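Local atomic coordinates of sister chromatid cohesion protein (Chaetomium thermophilum, PDB entry 5T8V), a protein that probably binds chromatin and helps load the ring-shaped cohesin complex onto chromosomes, this chain being the C-terminal, HEAT-repeat part of the loader Scc2. Residues W506-Y516 against L579-P590; I211-N222 against Q263-Q271. One frame throughout, in Å; residues are numbered along the deposited sequence.

Interaction 1 of 2, residues W506-Y516 against L579-P590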
loop_
_atom_site.group_PDB
_atom_site.type_symbol
_atom_site.label_atom_id
_atom_site.label_comp_id
_atom_site.label_asym_id
_atom_site.label_seq_id
_atom_site.Cartn_x
_atom_site.Cartn_y
_atom_site.Cartn_z
ATOM N N TRP A 506 -1.700 45.140 6.055
ATOM C CA TRP A 506 -2.128 46.089 5.033
ATOM C C TRP A 506 -1.297 45.962 3.762
ATOM O O TRP A 506 -1.817 46.168 2.660
ATOM C CB TRP A 506 -2.040 47.512 5.584
ATOM C CG TRP A 506 -2.512 48.559 4.636
ATOM C CD1 TRP A 506 -1.801 49.625 4.173
ATOM C CD2 TRP A 506 -3.804 48.641 4.026
ATOM N NE1 TRP A 506 -2.573 50.371 3.315
ATOM C CE2 TRP A 506 -3.808 49.786 3.208
ATOM C CE3 TRP A 506 -4.959 47.858 4.096
ATOM C CZ2 TRP A 506 -4.921 50.167 2.463
ATOM C CZ3 TRP A 506 -6.059 48.236 3.359
ATOM C CH2 TRP A 506 -6.036 49.380 2.552
ATOM N N THR A 507 -0.013 45.632 3.890
ATOM C CA THR A 507 0.870 45.464 2.743
ATOM C C THR A 507 1.230 44.003 2.509
ATOM O O THR A 507 2.266 43.712 1.902
ATOM C CB THR A 507 2.144 46.289 2.926
ATOM O OG1 THR A 507 2.882 45.791 4.050
ATOM C CG2 THR A 507 1.806 47.753 3.156
ATOM N N GLY A 508 0.390 43.079 2.973
ATOM C CA GLY A 508 0.687 41.670 2.910
ATOM C C GLY A 508 0.096 40.985 1.692
ATOM O O GLY A 508 -0.149 41.612 0.655
ATOM N N PRO A 509 -0.148 39.673 1.798
ATOM C CA PRO A 509 -0.578 38.920 0.606
ATOM C C PRO A 509 -1.941 39.328 0.078
ATOM O O PRO A 509 -2.122 39.400 -1.143
ATOM C CB PRO A 509 -0.561 37.463 1.092
ATOM C CG PRO A 509 -0.692 37.551 2.573
ATOM C CD PRO A 509 0.020 38.800 2.972
ATOM N N TYR A 510 -2.918 39.580 0.953
ATOM C CA TYR A 510 -4.228 40.018 0.480
ATOM C C TYR A 510 -4.105 41.283 -0.361
ATOM O O TYR A 510 -4.660 41.370 -1.466
ATOM C CB TYR A 510 -5.163 40.251 1.665
ATOM C CG TYR A 510 -5.734 38.983 2.252
ATOM C CD1 TYR A 510 -6.877 38.406 1.718
ATOM C CD2 TYR A 510 -5.133 38.362 3.337
ATOM C CE1 TYR A 510 -7.403 37.246 2.247
ATOM C CE2 TYR A 510 -5.655 37.201 3.874
ATOM C CZ TYR A 510 -6.788 36.650 3.325
ATOM O OH TYR A 510 -7.310 35.496 3.853
ATOM N N ARG A 511 -3.371 42.274 0.147
ATOM C CA ARG A 511 -3.145 43.505 -0.600
ATOM C C ARG A 511 -2.564 43.216 -1.978
ATOM O O ARG A 511 -3.045 43.737 -2.988
ATOM C CB ARG A 511 -2.211 44.422 0.187
ATOM C CG ARG A 511 -2.015 45.799 -0.432
ATOM C CD ARG A 511 -3.158 46.741 -0.095
ATOM N NE ARG A 511 -2.644 48.031 0.359
ATOM C CZ ARG A 511 -2.422 49.077 -0.428
ATOM N NH1 ARG A 511 -2.677 49.012 -1.728
ATOM N NH2 ARG A 511 -1.944 50.199 0.091
ATOM N N ALA A 512 -1.515 42.392 -2.037
ATOM C CA ALA A 512 -0.852 42.124 -3.310
ATOM C C ALA A 512 -1.799 41.443 -4.289
ATOM O O ALA A 512 -1.874 41.820 -5.465
ATOM C CB ALA A 512 0.393 41.268 -3.085
ATOM N N THR A 513 -2.531 40.429 -3.820
ATOM C CA THR A 513 -3.478 39.737 -4.687
ATOM C C THR A 513 -4.516 40.706 -5.236
ATOM O O THR A 513 -4.801 40.717 -6.440
ATOM C CB THR A 513 -4.155 38.601 -3.920
ATOM O OG1 THR A 513 -3.159 37.734 -3.366
ATOM C CG2 THR A 513 -5.058 37.793 -4.838
ATOM N N LEU A 514 -5.085 41.542 -4.366
ATOM C CA LEU A 514 -6.125 42.462 -4.813
ATOM C C LEU A 514 -5.573 43.505 -5.778
ATOM O O LEU A 514 -6.251 43.888 -6.737
ATOM C CB LEU A 514 -6.782 43.133 -3.609
ATOM C CG LEU A 514 -7.792 42.256 -2.868
ATOM C CD1 LEU A 514 -8.162 42.875 -1.528
ATOM C CD2 LEU A 514 -9.039 42.045 -3.715
ATOM N N GLU A 515 -4.348 43.979 -5.546
ATOM C CA GLU A 515 -3.760 44.960 -6.453
ATOM C C GLU A 515 -3.462 44.336 -7.810
ATOM O O GLU A 515 -3.616 44.991 -8.848
ATOM C CB GLU A 515 -2.491 45.549 -5.839
ATOM C CG GLU A 515 -2.743 46.405 -4.604
ATOM C CD GLU A 515 -3.485 47.689 -4.920
ATOM O OE1 GLU A 515 -3.648 48.007 -6.118
ATOM O OE2 GLU A 515 -3.909 48.379 -3.969
ATOM N N TYR A 516 -3.039 43.073 -7.824
ATOM C CA TYR A 516 -2.837 42.373 -9.086
ATOM C C TYR A 516 -4.150 42.252 -9.850
ATOM O O TYR A 516 -4.262 42.694 -11.003
ATOM C CB TYR A 516 -2.229 40.994 -8.823
ATOM C CG TYR A 516 -2.066 40.150 -10.065
ATOM C CD1 TYR A 516 -1.050 40.409 -10.978
ATOM C CD2 TYR A 516 -2.924 39.089 -10.323
ATOM C CE1 TYR A 516 -0.898 39.638 -12.116
ATOM C CE2 TYR A 516 -2.779 38.312 -11.460
ATOM C CZ TYR A 516 -1.765 38.590 -12.351
ATOM O OH TYR A 516 -1.621 37.817 -13.480
ATOM N N LEU A 579 -10.408 51.251 -2.511
ATOM C CA LEU A 579 -8.996 50.907 -2.366
ATOM C C LEU A 579 -8.132 51.712 -3.330
ATOM O O LEU A 579 -7.201 52.412 -2.916
ATOM C CB LEU A 579 -8.798 49.406 -2.593
ATOM C CG LEU A 579 -7.346 48.921 -2.619
ATOM C CD1 LEU A 579 -6.650 49.221 -1.303
ATOM C CD2 LEU A 579 -7.282 47.435 -2.935
ATOM N N SER A 580 -8.427 51.621 -4.628
ATOM C CA SER A 580 -7.608 52.291 -5.631
ATOM C C SER A 580 -7.752 53.806 -5.586
ATOM O O SER A 580 -6.833 54.514 -6.009
ATOM C CB SER A 580 -7.971 51.778 -7.025
ATOM O OG SER A 580 -9.365 51.878 -7.257
ATOM N N THR A 581 -8.877 54.318 -5.082
ATOM C CA THR A 581 -9.097 55.760 -5.051
ATOM C C THR A 581 -8.327 56.423 -3.913
ATOM O O THR A 581 -7.720 57.481 -4.108
ATOM C CB THR A 581 -10.594 56.060 -4.923
ATOM O OG1 THR A 581 -11.277 55.610 -6.101
ATOM C CG2 THR A 581 -10.849 57.559 -4.739
ATOM N N GLU A 582 -8.343 55.823 -2.723
ATOM C CA GLU A 582 -7.730 56.437 -1.552
ATOM C C GLU A 582 -6.260 56.079 -1.383
ATOM O O GLU A 582 -5.563 56.746 -0.609
ATOM C CB GLU A 582 -8.493 56.031 -0.286
ATOM C CG GLU A 582 -9.947 56.492 -0.245
ATOM C CD GLU A 582 -10.092 57.985 -0.005
ATOM O OE1 GLU A 582 -9.423 58.776 -0.702
ATOM O OE2 GLU A 582 -10.877 58.367 0.890
ATOM N N TYR A 583 -5.772 55.052 -2.077
ATOM C CA TYR A 583 -4.381 54.638 -1.969
ATOM C C TYR A 583 -3.843 54.298 -3.350
ATOM O O TYR A 583 -4.598 54.079 -4.301
ATOM C CB TYR A 583 -4.213 53.423 -1.043
ATOM C CG TYR A 583 -4.748 53.622 0.357
ATOM C CD1 TYR A 583 -6.071 53.330 0.663
ATOM C CD2 TYR A 583 -3.929 54.093 1.376
ATOM C CE1 TYR A 583 -6.565 53.507 1.942
ATOM C CE2 TYR A 583 -4.415 54.274 2.658
ATOM C CZ TYR A 583 -5.734 53.979 2.936
ATOM O OH TYR A 583 -6.222 54.157 4.211
ATOM N N THR A 584 -2.516 54.262 -3.446
ATOM C CA THR A 584 -1.821 53.756 -4.620
ATOM C C THR A 584 -0.732 52.801 -4.156
ATOM O O THR A 584 -0.213 52.921 -3.043
ATOM C CB THR A 584 -1.215 54.885 -5.466
ATOM O OG1 THR A 584 -0.310 55.659 -4.668
ATOM C CG2 THR A 584 -2.311 55.790 -6.015
ATOM N N TYR A 585 -0.393 51.846 -5.019
ATOM C CA TYR A 585 0.465 50.734 -4.639
ATOM C C TYR A 585 1.361 50.364 -5.811
ATOM O O TYR A 585 1.094 50.716 -6.963
ATOM C CB TYR A 585 -0.377 49.529 -4.200
ATOM C CG TYR A 585 0.384 48.419 -3.507
ATOM C CD1 TYR A 585 0.771 48.538 -2.178
ATOM C CD2 TYR A 585 0.687 47.239 -4.173
ATOM C CE1 TYR A 585 1.454 47.519 -1.538
ATOM C CE2 TYR A 585 1.367 46.215 -3.543
ATOM C CZ TYR A 585 1.748 46.360 -2.226
ATOM O OH TYR A 585 2.424 45.343 -1.595
ATOM N N LYS A 586 2.438 49.648 -5.499
ATOM C CA LYS A 586 3.360 49.193 -6.524
ATOM C C LYS A 586 2.693 48.135 -7.403
ATOM O O LYS A 586 1.640 47.582 -7.073
ATOM C CB LYS A 586 4.630 48.630 -5.888
ATOM C CG LYS A 586 5.392 49.637 -5.042
ATOM C CD LYS A 586 6.591 49.001 -4.360
ATOM C CE LYS A 586 7.375 50.023 -3.551
ATOM N NZ LYS A 586 8.557 49.417 -2.876
ATOM N N ASP A 587 3.322 47.859 -8.541
ATOM C CA ASP A 587 2.819 46.845 -9.453
ATOM C C ASP A 587 3.271 45.466 -8.991
ATOM O O ASP A 587 4.425 45.273 -8.599
ATOM C CB ASP A 587 3.306 47.117 -10.876
ATOM C CG ASP A 587 2.570 46.289 -11.914
ATOM O OD1 ASP A 587 1.489 46.726 -12.363
ATOM O OD2 ASP A 587 3.071 45.206 -12.283
ATOM N N VAL A 588 2.348 44.508 -9.031
ATOM C CA VAL A 588 2.597 43.146 -8.572
ATOM C C VAL A 588 2.763 42.249 -9.788
ATOM O O VAL A 588 1.945 42.287 -10.716
ATOM C CB VAL A 588 1.454 42.646 -7.671
ATOM C CG1 VAL A 588 1.753 41.246 -7.147
ATOM C CG2 VAL A 588 1.227 43.608 -6.520
ATOM N N SER A 589 3.816 41.443 -9.787
ATOM C CA SER A 589 4.045 40.511 -10.876
ATOM C C SER A 589 3.174 39.270 -10.700
ATOM O O SER A 589 2.854 38.885 -9.572
ATOM C CB SER A 589 5.510 40.101 -10.926
ATOM O OG SER A 589 5.912 39.529 -9.694
ATOM N N PRO A 590 2.782 38.618 -11.798
ATOM C CA PRO A 590 1.959 37.406 -11.657
ATOM C C PRO A 590 2.599 36.363 -10.761
ATOM O O PRO A 590 1.889 35.557 -10.148
ATOM C CB PRO A 590 1.809 36.911 -13.103
ATOM C CG PRO A 590 2.934 37.537 -13.848
ATOM C CD PRO A 590 3.172 38.859 -13.197
#
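Y585 lays its ring over R511 and E515, two neighbours one turn apart on helix 509-520. R511 CG sits over one face of this ring, 4.2 Å from its centroid, a CH-pi contact. R511 starts with CG anti to the backbone N (chi1 -174°), then bends twice. Its guanidinium is thereby caught between two apolar groups. Y585 CD1 lies over one face and L579 CD1, 4.0 Å from R511 NH1, over the other. E515 meets the guanidinium at its edge, nearly in plane. R511 NH1 and E515 OE2 form a salt bridge of 2.6 Å within the helix. E515 is bent at chi2, and its CG runs 3.6 Å from Y585 CD2 while OE2 rests beside the methyls of L579. With an alanine here, R511 loses its carboxylate partner and Y585 the CG contact, and the guanidinium would probably be less firmly held between Y585 and L579.

At one end W506 points the edge of its six-membered ring at the face of Y583. CZ2 stands over the centre of that face, and the planes make 65°, an edge-to-face pair. R568 adds a cation-pi contact to W506. At the other end V588 CG2 packs 4.2 Å from A512 CB, and Y516 OH reaches to 3.6 Å from P590 CB. No hydrogen bond joins the two segments. Y585 is poorly ordered, so its details are less sure. The extended link between helices 578-582 and 590-602 thus straps across helix 509-520, a loop-on-helix packing within a largely helical HEAT-repeat solenoid.

Interaction 2 of 2, residues I211-N222 against Q263-Q271; sequences IAKVDTSETVTN and QIFLLNPSQ
The backbones come closest at two places. T221 and I264 have their CA atoms 6.6 Å apart, and A212 and L267 7.2 Å. The first segment holds the weakly bonded end of helix 190-213, a short loop and the start of helix 218-232. The second takes in about the last turn of helix 247-267 and the link to helix 272-282. No hydrogen bond crosses between them.

I211 and I264 make the apolar centre. I211 CD1 touches I264 CG1 at 3.7 Å and Q263 CB at 4.0 Å. The I211 chain gets there with CG1 between the backbone N and the carbonyl carbon (chi1 58°), and the two isoleucines meet at a slant. I264 CD1 turns the other way, toward the backbone O of T221. L224 of helix 218-232 also touches both isoleucines. L267 extends the patch outward, its CD1 4.2 Å from A212 CB.

The far end is polar. Q271 extends beyond CG and brings its amide alongside the carboxylate of E218, with the two planes 29° apart. Q271 OE1 lies 3.8 Å from both E218 OE1 and N222 OD1; oxygen meets oxygen in the model, and no hydrogen bond is assigned. T221 OG1 is turned back into its own helix and donates to E218 O, which also accepts from N222 N. Both donors approach that carbonyl from the same face of its plane. N268 ND2 makes a weak bond back to I264 O, and R272 binds the carbonyls of F265 and L266. Such packing of helix ends and connecting turns, apolar at one end and polar at the other, fits the antiparallel helix pairs of HEAT-repeat solenoids.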
loop_
_atom_site.group_PDB
_atom_site.type_symbol
_atom_site.label_atom_id
_atom_site.label_comp_id
_atom_site.label_asym_id
_atom_site.label_seq_id
_atom_site.Cartn_x
_atom_site.Cartn_y
_atom_site.Cartn_z
ATOM N N ILE A 211 -32.430 43.995 -16.300
ATOM C CA ILE A 211 -33.052 43.359 -15.144
ATOM C C ILE A 211 -32.503 43.872 -13.818
ATOM O O ILE A 211 -33.099 43.606 -12.770
ATOM C CB ILE A 211 -32.910 41.823 -15.227
ATOM C CG1 ILE A 211 -31.437 41.416 -15.306
ATOM C CG2 ILE A 211 -33.694 41.296 -16.423
ATOM C CD1 ILE A 211 -31.217 39.914 -15.275
ATOM N N ALA A 212 -31.393 44.611 -13.832
ATOM C CA ALA A 212 -30.831 45.169 -12.609
ATOM C C ALA A 212 -31.377 46.545 -12.267
ATOM O O ALA A 212 -31.254 46.971 -11.113
ATOM C CB ALA A 212 -29.310 45.266 -12.719
ATOM N N LYS A 213 -31.969 47.248 -13.233
ATOM C CA LYS A 213 -32.391 48.625 -13.029
ATOM C C LYS A 213 -33.897 48.821 -13.079
ATOM O O LYS A 213 -34.381 49.854 -12.603
ATOM C CB LYS A 213 -31.730 49.535 -14.073
ATOM C CG LYS A 213 -30.213 49.444 -14.062
ATOM C CD LYS A 213 -29.572 50.493 -14.949
ATOM C CE LYS A 213 -28.060 50.329 -14.982
ATOM N NZ LYS A 213 -27.400 51.366 -15.827
ATOM N N VAL A 214 -34.647 47.871 -13.633
ATOM C CA VAL A 214 -36.103 47.913 -13.619
ATOM C C VAL A 214 -36.615 46.571 -13.118
ATOM O O VAL A 214 -36.121 45.514 -13.528
ATOM C CB VAL A 214 -36.691 48.238 -15.011
ATOM C CG1 VAL A 214 -36.017 49.474 -15.600
ATOM C CG2 VAL A 214 -36.556 47.055 -15.967
ATOM N N ASP A 215 -37.597 46.613 -12.223
ATOM C CA ASP A 215 -38.204 45.385 -11.732
ATOM C C ASP A 215 -38.953 44.695 -12.864
ATOM O O ASP A 215 -39.696 45.336 -13.615
ATOM C CB ASP A 215 -39.145 45.682 -10.565
ATOM C CG ASP A 215 -38.400 46.032 -9.291
ATOM O OD1 ASP A 215 -37.315 46.647 -9.381
ATOM O OD2 ASP A 215 -38.894 45.687 -8.197
ATOM N N THR A 216 -38.753 43.388 -12.988
ATOM C CA THR A 216 -39.285 42.618 -14.099
ATOM C C THR A 216 -39.953 41.355 -13.573
ATOM O O THR A 216 -39.661 40.882 -12.471
ATOM C CB THR A 216 -38.173 42.255 -15.099
ATOM O OG1 THR A 216 -38.711 41.458 -16.159
ATOM C CG2 THR A 216 -37.055 41.486 -14.407
ATOM N N SER A 217 -40.855 40.808 -14.386
ATOM C CA SER A 217 -41.593 39.617 -13.992
ATOM C C SER A 217 -40.657 38.425 -13.846
ATOM O O SER A 217 -39.582 38.369 -14.447
ATOM C CB SER A 217 -42.674 39.303 -15.023
ATOM O OG SER A 217 -43.539 40.409 -15.204
ATOM N N GLU A 218 -41.081 37.457 -13.031
ATOM C CA GLU A 218 -40.320 36.223 -12.875
ATOM C C GLU A 218 -40.358 35.365 -14.133
ATOM O O GLU A 218 -39.460 34.538 -14.333
ATOM C CB GLU A 218 -40.852 35.431 -11.677
ATOM C CG GLU A 218 -40.230 34.053 -11.505
ATOM C CD GLU A 218 -40.625 33.393 -10.196
ATOM O OE1 GLU A 218 -40.029 33.730 -9.149
ATOM O OE2 GLU A 218 -41.539 32.539 -10.212
ATOM N N THR A 219 -41.372 35.540 -14.984
ATOM C CA THR A 219 -41.414 34.803 -16.242
ATOM C C THR A 219 -40.382 35.341 -17.226
ATOM O O THR A 219 -39.772 34.572 -17.979
ATOM C CB THR A 219 -42.821 34.871 -16.841
ATOM O OG1 THR A 219 -43.243 36.238 -16.932
ATOM C CG2 THR A 219 -43.808 34.096 -15.980
ATOM N N VAL A 220 -40.166 36.658 -17.223
ATOM C CA VAL A 220 -39.132 37.252 -18.069
ATOM C C VAL A 220 -37.759 36.731 -17.666
ATOM O O VAL A 220 -36.983 36.260 -18.505
ATOM C CB VAL A 220 -39.197 38.788 -17.991
ATOM C CG1 VAL A 220 -38.006 39.426 -18.707
ATOM C CG2 VAL A 220 -40.504 39.293 -18.588
ATOM N N THR A 221 -37.436 36.813 -16.373
ATOM C CA THR A 221 -36.126 36.364 -15.912
ATOM C C THR A 221 -35.969 34.856 -16.052
ATOM O O THR A 221 -34.854 34.373 -16.278
ATOM C CB THR A 221 -35.898 36.779 -14.459
ATOM O OG1 THR A 221 -36.896 36.181 -13.624
ATOM C CG2 THR A 221 -35.961 38.291 -14.322
ATOM N N ASN A 222 -37.058 34.097 -15.917
ATOM C CA ASN A 222 -36.980 32.661 -16.164
ATOM C C ASN A 222 -36.645 32.383 -17.625
ATOM O O ASN A 222 -35.796 31.533 -17.927
ATOM C CB ASN A 222 -38.297 31.988 -15.774
ATOM C CG ASN A 222 -38.422 31.770 -14.274
ATOM O OD1 ASN A 222 -37.583 32.223 -13.491
ATOM N ND2 ASN A 222 -39.477 31.075 -13.867
ATOM N N GLN A 263 -26.337 37.537 -13.096
ATOM C CA GLN A 263 -27.249 38.617 -12.737
ATOM C C GLN A 263 -28.563 38.069 -12.198
ATOM O O GLN A 263 -29.002 38.445 -11.106
ATOM C CB GLN A 263 -27.486 39.518 -13.944
ATOM C CG GLN A 263 -26.538 40.689 -13.994
ATOM C CD GLN A 263 -26.999 41.826 -13.115
ATOM O OE1 GLN A 263 -27.915 42.558 -13.475
ATOM N NE2 GLN A 263 -26.375 41.977 -11.953
ATOM N N ILE A 264 -29.207 37.174 -12.950
ATOM C CA ILE A 264 -30.449 36.569 -12.473
ATOM C C ILE A 264 -30.229 35.912 -11.116
ATOM O O ILE A 264 -31.047 36.050 -10.197
ATOM C CB ILE A 264 -30.983 35.563 -13.511
ATOM C CG1 ILE A 264 -31.275 36.273 -14.836
ATOM C CG2 ILE A 264 -32.239 34.861 -12.985
ATOM C CD1 ILE A 264 -31.661 35.339 -15.972
ATOM N N PHE A 265 -29.114 35.193 -10.970
ATOM C CA PHE A 265 -28.808 34.505 -9.721
ATOM C C PHE A 265 -28.666 35.481 -8.562
ATOM O O PHE A 265 -29.031 35.156 -7.427
ATOM C CB PHE A 265 -27.525 33.691 -9.898
ATOM C CG PHE A 265 -27.113 32.913 -8.681
ATOM C CD1 PHE A 265 -26.316 33.493 -7.708
ATOM C CD2 PHE A 265 -27.499 31.594 -8.524
ATOM C CE1 PHE A 265 -25.928 32.779 -6.595
ATOM C CE2 PHE A 265 -27.111 30.874 -7.409
ATOM C CZ PHE A 265 -26.324 31.468 -6.445
ATOM N N LEU A 266 -28.147 36.678 -8.827
ATOM C CA LEU A 266 -27.870 37.631 -7.760
ATOM C C LEU A 266 -29.129 38.370 -7.317
ATOM O O LEU A 266 -29.358 38.539 -6.115
ATOM C CB LEU A 266 -26.801 38.618 -8.229
ATOM C CG LEU A 266 -26.427 39.786 -7.319
ATOM C CD1 LEU A 266 -24.983 40.166 -7.566
ATOM C CD2 LEU A 266 -27.326 40.997 -7.562
ATOM N N LEU A 267 -29.952 38.813 -8.262
ATOM C CA LEU A 267 -31.110 39.642 -7.950
ATOM C C LEU A 267 -32.315 38.841 -7.469
ATOM O O LEU A 267 -33.379 39.432 -7.255
ATOM C CB LEU A 267 -31.504 40.470 -9.177
ATOM C CG LEU A 267 -30.535 41.596 -9.545
ATOM C CD1 LEU A 267 -30.160 41.522 -11.015
ATOM C CD2 LEU A 267 -31.139 42.951 -9.216
ATOM N N ASN A 268 -32.185 37.530 -7.283
ATOM C CA ASN A 268 -33.295 36.683 -6.845
ATOM C C ASN A 268 -32.765 35.594 -5.924
ATOM O O ASN A 268 -32.507 34.462 -6.352
ATOM C CB ASN A 268 -34.027 36.076 -8.043
ATOM C CG ASN A 268 -34.693 37.125 -8.908
ATOM O OD1 ASN A 268 -35.835 37.513 -8.664
ATOM N ND2 ASN A 268 -33.978 37.594 -9.924
ATOM N N PRO A 269 -32.589 35.903 -4.636
ATOM C CA PRO A 269 -32.088 34.872 -3.711
ATOM C C PRO A 269 -32.985 33.650 -3.628
ATOM O O PRO A 269 -32.487 32.515 -3.620
ATOM C CB PRO A 269 -32.014 35.616 -2.369
ATOM C CG PRO A 269 -31.927 37.060 -2.729
ATOM C CD PRO A 269 -32.725 37.216 -3.985
ATOM N N SER A 270 -34.303 33.857 -3.594
ATOM C CA SER A 270 -35.236 32.768 -3.312
ATOM C C SER A 270 -35.000 31.560 -4.209
ATOM O O SER A 270 -35.167 30.414 -3.774
ATOM C CB SER A 270 -36.672 33.269 -3.467
ATOM O OG SER A 270 -36.877 33.844 -4.748
ATOM N N GLN A 271 -34.610 31.789 -5.463
ATOM C CA GLN A 271 -34.495 30.715 -6.443
ATOM C C GLN A 271 -33.049 30.372 -6.790
ATOM O O GLN A 271 -32.817 29.627 -7.749
ATOM C CB GLN A 271 -35.270 31.081 -7.712
ATOM C CG GLN A 271 -34.912 32.432 -8.316
ATOM C CD GLN A 271 -35.792 32.785 -9.504
ATOM O OE1 GLN A 271 -36.731 32.058 -9.830
ATOM N NE2 GLN A 271 -35.491 33.903 -10.157
#

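In the fold
The two interactions follow in series along the chain: interaction 2 closes before interaction 1 opens. They do not touch. Their centres are 34 Å apart, and their nearest atoms about 17 Å. Both lie on the same side of the chain's centre; the centre of interaction 1 is 46 Å and that of interaction 2 is 53 Å from the centre of the chain. Each ties together parts of the chain that lie near in sequence, as expected for a helical solenoid built stepwise. Interaction 1 does so with a linker across a helix, interaction 2 with helix ends and turns. Neither contact includes a ligand, so both read as packing within the scaffold.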